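PDB 4R4G: putative lipoprotein YcdA from Bacillus subtilis subsp. subtilis str. 168, which is of unknown function but is probably a membrane-attached lipoprotein, built from an Ig-like N-terminal domain and a mixed alpha/beta C-terminal domain linked by a kinked helix. Local coordinates for residues Y153-V156 against L157-K161; E176-N179 against D180-S184; N207-N210 against G211-G215. One frame throughout, in Å; residues are numbered along the deposited sequence.

Contact 1: residues Y153-V156 against L157-K161; sequences YVDV and LLFGK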
# COMPACT_ATOMS: atom_id res chain seq x y z
N TYR A 153 2.32 1.86 11.56
CA TYR A 153 2.35 3.29 11.84
C TYR A 153 1.09 3.68 12.57
O TYR A 153 1.17 4.36 13.58
CB TYR A 153 2.49 4.10 10.54
CG TYR A 153 3.91 4.45 10.17
CD1 TYR A 153 4.52 5.60 10.66
CD2 TYR A 153 4.64 3.66 9.29
CE1 TYR A 153 5.82 5.95 10.29
CE2 TYR A 153 5.94 4.00 8.91
CZ TYR A 153 6.53 5.14 9.42
OH TYR A 153 7.81 5.47 9.07
N VAL A 154 -0.08 3.21 12.10
CA VAL A 154 -1.39 3.47 12.69
C VAL A 154 -1.43 2.88 14.12
O VAL A 154 -1.84 3.57 15.06
CB VAL A 154 -2.56 2.96 11.78
CG1 VAL A 154 -3.90 2.99 12.50
CG2 VAL A 154 -2.64 3.79 10.51
N ASP A 155 -0.94 1.65 14.28
CA ASP A 155 -0.89 0.97 15.57
C ASP A 155 -0.15 1.79 16.63
O ASP A 155 -0.72 2.10 17.68
CB ASP A 155 -0.22 -0.41 15.41
CG ASP A 155 -1.14 -1.56 15.04
OD1 ASP A 155 -2.30 -1.29 14.63
OD2 ASP A 155 -0.72 -2.71 15.18
N VAL A 156 1.11 2.19 16.34
CA VAL A 156 1.95 2.92 17.29
C VAL A 156 1.50 4.37 17.47
O VAL A 156 1.50 4.84 18.61
CB VAL A 156 3.47 2.84 16.97
CG1 VAL A 156 3.93 1.39 16.89
CG2 VAL A 156 3.83 3.59 15.69
N LEU A 157 1.14 5.09 16.38
CA LEU A 157 0.78 6.50 16.46
C LEU A 157 -0.63 6.76 16.85
O LEU A 157 -0.85 7.68 17.64
CB LEU A 157 0.97 7.21 15.12
CG LEU A 157 2.35 7.32 14.53
CD1 LEU A 157 2.26 8.01 13.21
CD2 LEU A 157 3.29 8.06 15.45
N LEU A 158 -1.60 6.10 16.22
CA LEU A 158 -3.01 6.42 16.44
C LEU A 158 -3.66 5.56 17.50
O LEU A 158 -4.49 6.06 18.25
CB LEU A 158 -3.77 6.32 15.12
CG LEU A 158 -3.42 7.40 14.11
CD1 LEU A 158 -3.70 6.97 12.75
CD2 LEU A 158 -4.15 8.70 14.39
N PHE A 159 -3.31 4.28 17.56
CA PHE A 159 -3.93 3.36 18.51
C PHE A 159 -3.19 3.24 19.81
O PHE A 159 -3.72 2.66 20.76
CB PHE A 159 -4.08 1.97 17.87
CG PHE A 159 -5.01 1.88 16.67
CD1 PHE A 159 -5.89 2.91 16.37
CD2 PHE A 159 -4.99 0.76 15.85
CE1 PHE A 159 -6.75 2.81 15.28
CE2 PHE A 159 -5.83 0.68 14.74
CZ PHE A 159 -6.71 1.70 14.47
N GLY A 160 -1.96 3.76 19.87
CA GLY A 160 -1.11 3.64 21.05
C GLY A 160 -0.70 2.20 21.33
O GLY A 160 -0.15 1.91 22.38
N LYS A 161 -0.97 1.30 20.38
CA LYS A 161 -0.68 -0.12 20.47
C LYS A 161 0.82 -0.37 20.38
O LYS A 161 1.56 0.42 19.79
CB LYS A 161 -1.42 -0.86 19.32
CG LYS A 161 -1.81 -2.31 19.62
CD LYS A 161 -2.69 -2.89 18.50
CE LYS A 161 -2.75 -4.41 18.52
NZ LYS A 161 -3.21 -4.97 17.22
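F159 folds back so that a ring face lies against V154, with D155 beside it, where helix 145-157 gives way to the loop leading to helix 165-170. Outward from the backbone, CB lies 3.4 Å from the carbonyl oxygen D155 O, against the preceding turn. With CG anti to its own carbonyl carbon (chi1 -65°), the ring swings back along the helix. CD2 then comes 3.6 Å from D155 OD1, the ring and carboxylate planes being turned 38° apart. At the far end CZ is 3.7 Å from V154 CG1, and this methyl sits over one ring face, offset toward the rim, as a CH-pi contact. A beta-branched valine suits the place because it offers a compact methyl to the flat ring. V154 also meets L158, and the ring of Y153 receives L157 CD1 near its plane, at the edge. The apolar side continues into the packing between helices, where L157 meets V178 and F181 of helix 174-192.

V154 O accepts two N-H groups, L158 N at 2.8 Å and F159 N at 3.0 Å, the latter in the carbonyl plane. G160 leaves helical geometry with positive phi, a conformation that glycine adopts more readily than other residues, and K161 N donates a hydrogen bond of 2.8 Å to D155 O, from above the carbonyl plane. K161 then runs extended beside D155, so that CD lies against OD2 and NZ ends 3.9 Å from the same oxygen, a long salt bridge. The chemistry thus divides: buried Y153, V154, L157 and L158, with the partly exposed F159 ring, supply packing; V154 O takes two donors as the chain leaves the helix and G160 turns it; and the charged pair probably adds only modest attraction.

Contact 2: residues E176-N179 against D180-S184; sequences EIVN and DFNES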
# COMPACT_ATOMS: atom_id res chain seq x y z
N GLU A 176 10.72 8.14 19.05
CA GLU A 176 10.88 9.47 18.46
C GLU A 176 9.67 9.92 17.64
O GLU A 176 9.21 11.04 17.84
CB GLU A 176 12.14 9.51 17.58
CG GLU A 176 12.75 10.89 17.42
CD GLU A 176 14.14 10.88 16.83
OE1 GLU A 176 14.27 10.67 15.60
OE2 GLU A 176 15.11 11.08 17.60
N ILE A 177 9.16 9.06 16.73
CA ILE A 177 8.03 9.40 15.85
C ILE A 177 6.74 9.60 16.65
O ILE A 177 5.99 10.51 16.32
CB ILE A 177 7.87 8.39 14.67
CG1 ILE A 177 6.93 8.94 13.59
CG2 ILE A 177 7.47 6.98 15.11
CD1 ILE A 177 7.30 8.52 12.23
N VAL A 178 6.53 8.82 17.72
CA VAL A 178 5.37 8.89 18.60
C VAL A 178 5.41 10.18 19.45
O VAL A 178 4.40 10.88 19.53
CB VAL A 178 5.26 7.63 19.49
CG1 VAL A 178 4.25 7.81 20.62
CG2 VAL A 178 4.92 6.40 18.67
N ASN A 179 6.57 10.47 20.08
CA ASN A 179 6.74 11.67 20.90
C ASN A 179 6.53 12.92 20.06
O ASN A 179 5.83 13.84 20.50
CB ASN A 179 8.10 11.68 21.58
CG ASN A 179 8.13 10.88 22.85
OD1 ASN A 179 7.87 9.67 22.88
ND2 ASN A 179 8.44 11.55 23.95
N ASP A 180 7.08 12.93 18.84
CA ASP A 180 6.90 14.05 17.92
C ASP A 180 5.42 14.21 17.56
O ASP A 180 4.91 15.33 17.61
CB ASP A 180 7.75 13.88 16.65
CG ASP A 180 9.25 14.08 16.82
OD1 ASP A 180 9.68 14.54 17.93
OD2 ASP A 180 10.00 13.79 15.87
N PHE A 181 4.73 13.07 17.28
CA PHE A 181 3.31 13.04 16.94
C PHE A 181 2.47 13.57 18.08
O PHE A 181 1.67 14.46 17.86
CB PHE A 181 2.84 11.62 16.53
CG PHE A 181 1.35 11.51 16.24
CD1 PHE A 181 0.85 11.82 14.98
CD2 PHE A 181 0.46 11.09 17.23
CE1 PHE A 181 -0.52 11.73 14.72
CE2 PHE A 181 -0.91 11.00 16.97
CZ PHE A 181 -1.39 11.32 15.72
N ASN A 182 2.66 13.03 19.30
CA ASN A 182 1.97 13.45 20.51
C ASN A 182 2.17 14.93 20.82
O ASN A 182 1.23 15.58 21.26
CB ASN A 182 2.42 12.60 21.69
CG ASN A 182 1.95 11.17 21.58
OD1 ASN A 182 1.14 10.82 20.73
ND2 ASN A 182 2.46 10.30 22.43
N GLU A 183 3.36 15.47 20.57
CA GLU A 183 3.59 16.88 20.85
C GLU A 183 2.87 17.74 19.84
O GLU A 183 2.15 18.66 20.24
CB GLU A 183 5.09 17.21 20.92
CG GLU A 183 5.74 16.78 22.23
CD GLU A 183 5.02 17.11 23.53
OE1 GLU A 183 4.62 18.28 23.72
OE2 GLU A 183 4.88 16.19 24.37
N SER A 184 2.98 17.39 18.56
CA SER A 184 2.31 18.07 17.46
C SER A 184 0.78 18.04 17.68
O SER A 184 0.13 19.06 17.48
CB SER A 184 2.69 17.40 16.14
OG SER A 184 1.95 17.87 15.03
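V178 and N182 meet as neighbours one turn apart in an alpha helix, a local surface contact within helix 174-192 of the C-terminal alpha/beta domain. The backbone follows the i to i+4 pattern throughout: D180, F181, N182 and E183 donate in turn to E176, I177, V178 and N179. The bond from N182 N to V178 O is 2.8 Å long and nearly straight, at 175°.

The two side chains lie side by side and point the same way. V178 CG1 stands anti to the backbone N (chi1 167°), which carries it along the helix to within 3.6 Å of N182 ND2. N182 CG, for its part, lies just beyond the carbonyl oxygen of the earlier turn, 3.2 Å from V178 O. The other end of the amide, OD1, looks to helix 203-219, where K213 NZ donates a hydrogen bond to it. Asparagine is apt here because its short amide can offer OD1 to K213; its nitrogen merely touches the V178 methyl. A leucine in its place would probably cost K213 NZ this acceptor and set an apolar group against the ammonium.

F181 takes the inward direction instead. Its CG is anti to the backbone N (chi1 177°), and the ring goes to L157, L158 and M311; I177 likewise packs on Y153 and M311. E176 and D180 are exposed, as suits acids, and E183 is partly so. E176 and D180 are like-charged neighbours whose OE1 and OD2 stay 5.3 Å apart, an arrangement likely to be mildly unfavourable, whereas E183 OE2 finds a salt bridge with K186. At the start of D180's side chain, CB rests 3.4 Å from E176 O.

Contact 3: residues N207-N210 against G211-G215; sequences NIVN and GIKEG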
# COMPACT_ATOMS: atom_id res chain seq x y z
N ASN A 207 -3.57 12.94 29.15
CA ASN A 207 -4.70 12.04 29.36
C ASN A 207 -5.66 12.10 28.17
O ASN A 207 -6.25 11.07 27.84
CB ASN A 207 -5.43 12.35 30.67
CG ASN A 207 -4.84 11.67 31.88
OD1 ASN A 207 -3.80 10.99 31.82
ND2 ASN A 207 -5.50 11.83 33.02
N ILE A 208 -5.75 13.27 27.51
CA ILE A 208 -6.57 13.49 26.31
C ILE A 208 -6.00 12.63 25.16
O ILE A 208 -6.74 11.88 24.53
CB ILE A 208 -6.67 15.02 25.98
CG1 ILE A 208 -7.80 15.67 26.82
CG2 ILE A 208 -6.90 15.27 24.47
CD1 ILE A 208 -7.82 17.18 26.87
N VAL A 209 -4.69 12.72 24.91
CA VAL A 209 -3.99 11.97 23.87
C VAL A 209 -4.13 10.48 24.11
O VAL A 209 -4.55 9.75 23.21
CB VAL A 209 -2.51 12.38 23.79
CG1 VAL A 209 -1.76 11.57 22.75
CG2 VAL A 209 -2.39 13.87 23.51
N ASN A 210 -3.81 10.03 25.34
CA ASN A 210 -3.88 8.63 25.71
C ASN A 210 -5.32 8.08 25.66
O ASN A 210 -5.51 6.93 25.27
CB ASN A 210 -3.23 8.40 27.07
CG ASN A 210 -1.74 8.67 27.08
OD1 ASN A 210 -1.04 8.62 26.05
ND2 ASN A 210 -1.22 8.97 28.27
N GLY A 211 -6.30 8.93 25.98
CA GLY A 211 -7.71 8.58 25.91
C GLY A 211 -8.20 8.44 24.48
O GLY A 211 -8.84 7.44 24.14
N ILE A 212 -7.89 9.44 23.61
CA ILE A 212 -8.24 9.42 22.18
C ILE A 212 -7.67 8.15 21.54
O ILE A 212 -8.41 7.42 20.89
CB ILE A 212 -7.77 10.70 21.42
CG1 ILE A 212 -8.67 11.90 21.76
CG2 ILE A 212 -7.75 10.48 19.92
CD1 ILE A 212 -8.02 13.23 21.48
N LYS A 213 -6.39 7.85 21.78
CA LYS A 213 -5.71 6.65 21.28
C LYS A 213 -6.38 5.36 21.77
O LYS A 213 -6.49 4.42 20.99
CB LYS A 213 -4.23 6.63 21.66
CG LYS A 213 -3.39 7.66 20.93
CD LYS A 213 -1.93 7.36 21.06
CE LYS A 213 -1.12 8.52 20.58
NZ LYS A 213 0.29 8.11 20.30
N GLU A 214 -6.83 5.30 23.02
CA GLU A 214 -7.47 4.09 23.52
C GLU A 214 -8.82 3.91 22.84
O GLU A 214 -9.14 2.78 22.45
CB GLU A 214 -7.61 4.10 25.05
CG GLU A 214 -7.61 2.68 25.61
CD GLU A 214 -8.61 2.42 26.73
OE1 GLU A 214 -8.47 3.02 27.82
OE2 GLU A 214 -9.53 1.59 26.50
N GLY A 215 -9.53 5.02 22.61
CA GLY A 215 -10.81 5.05 21.92
C GLY A 215 -10.67 4.58 20.48
O GLY A 215 -11.42 3.70 20.05
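Two torsions bring I208 against I212 in the alpha helix 203-219 of the C-terminal domain. In I208 the branch methyl CG2, rather than CG1, is the group anti to the backbone N, and it therefore reaches forward along the helix. In I212 the longer branch leans back, CG1 being anti to the carbonyl carbon (chi1 -75°). The result is a 3.8 Å contact between I208 CG2 and I212 CD1, with the two side chains side by side and pointing the same way. Both isoleucines face helix 268-283: I208 packs on L276 and P280, I212 on Y279 and F283. Branched aliphatic side chains fit this helix-to-helix seam because each fills width as well as length.

One residue further on, V209 and K213 form the matching pair on the side that meets helix 174-192. K213 is extended beyond CG, and its methylenes pass the carbonyl of the earlier turn, CG lying 3.3 Å from V209 O. CE then meets V209 CG1 at 3.8 Å. Lysine suits the position since its aliphatic shaft can be buried while its ammonium continues to polar partners: N182 OD1, and more weakly L157 O.

The main chain beneath is regular. I212 N and K213 N give nearly straight bonds, each 170° at the hydrogen, to I208 O and V209 O. G211 is buried and, bringing no side chain, takes part through its backbone alone, while E214 turns its carboxylate to K218 in a salt bridge. Of the four backbone bonds between the segments, the longest is E214 N to N210 O, 3.1 Å.

Overall arrangement
All three are local contacts in the C-terminal domain, two within helices and one where a helix passes into a loop. Contacts 1 and 3 are partly buried, whereas contact 2 lies at the surface and packs I177, V178 and F181 on its inner side. Contact 1 has irregular backbone bonding and a glycine turn; contacts 2 and 3 show regular i to i+4 bonding in successive helices. Their centres lie 11 Å apart for contact 1 with either of the others, and 14 Å apart for 2 with 3. K213 of contact 3 weakly reaches L157 O at the helix end in contact 1 and hydrogen-bonds the N182 amide of contact 2, while contact 1 packs Y153 and its leucines on contact 2.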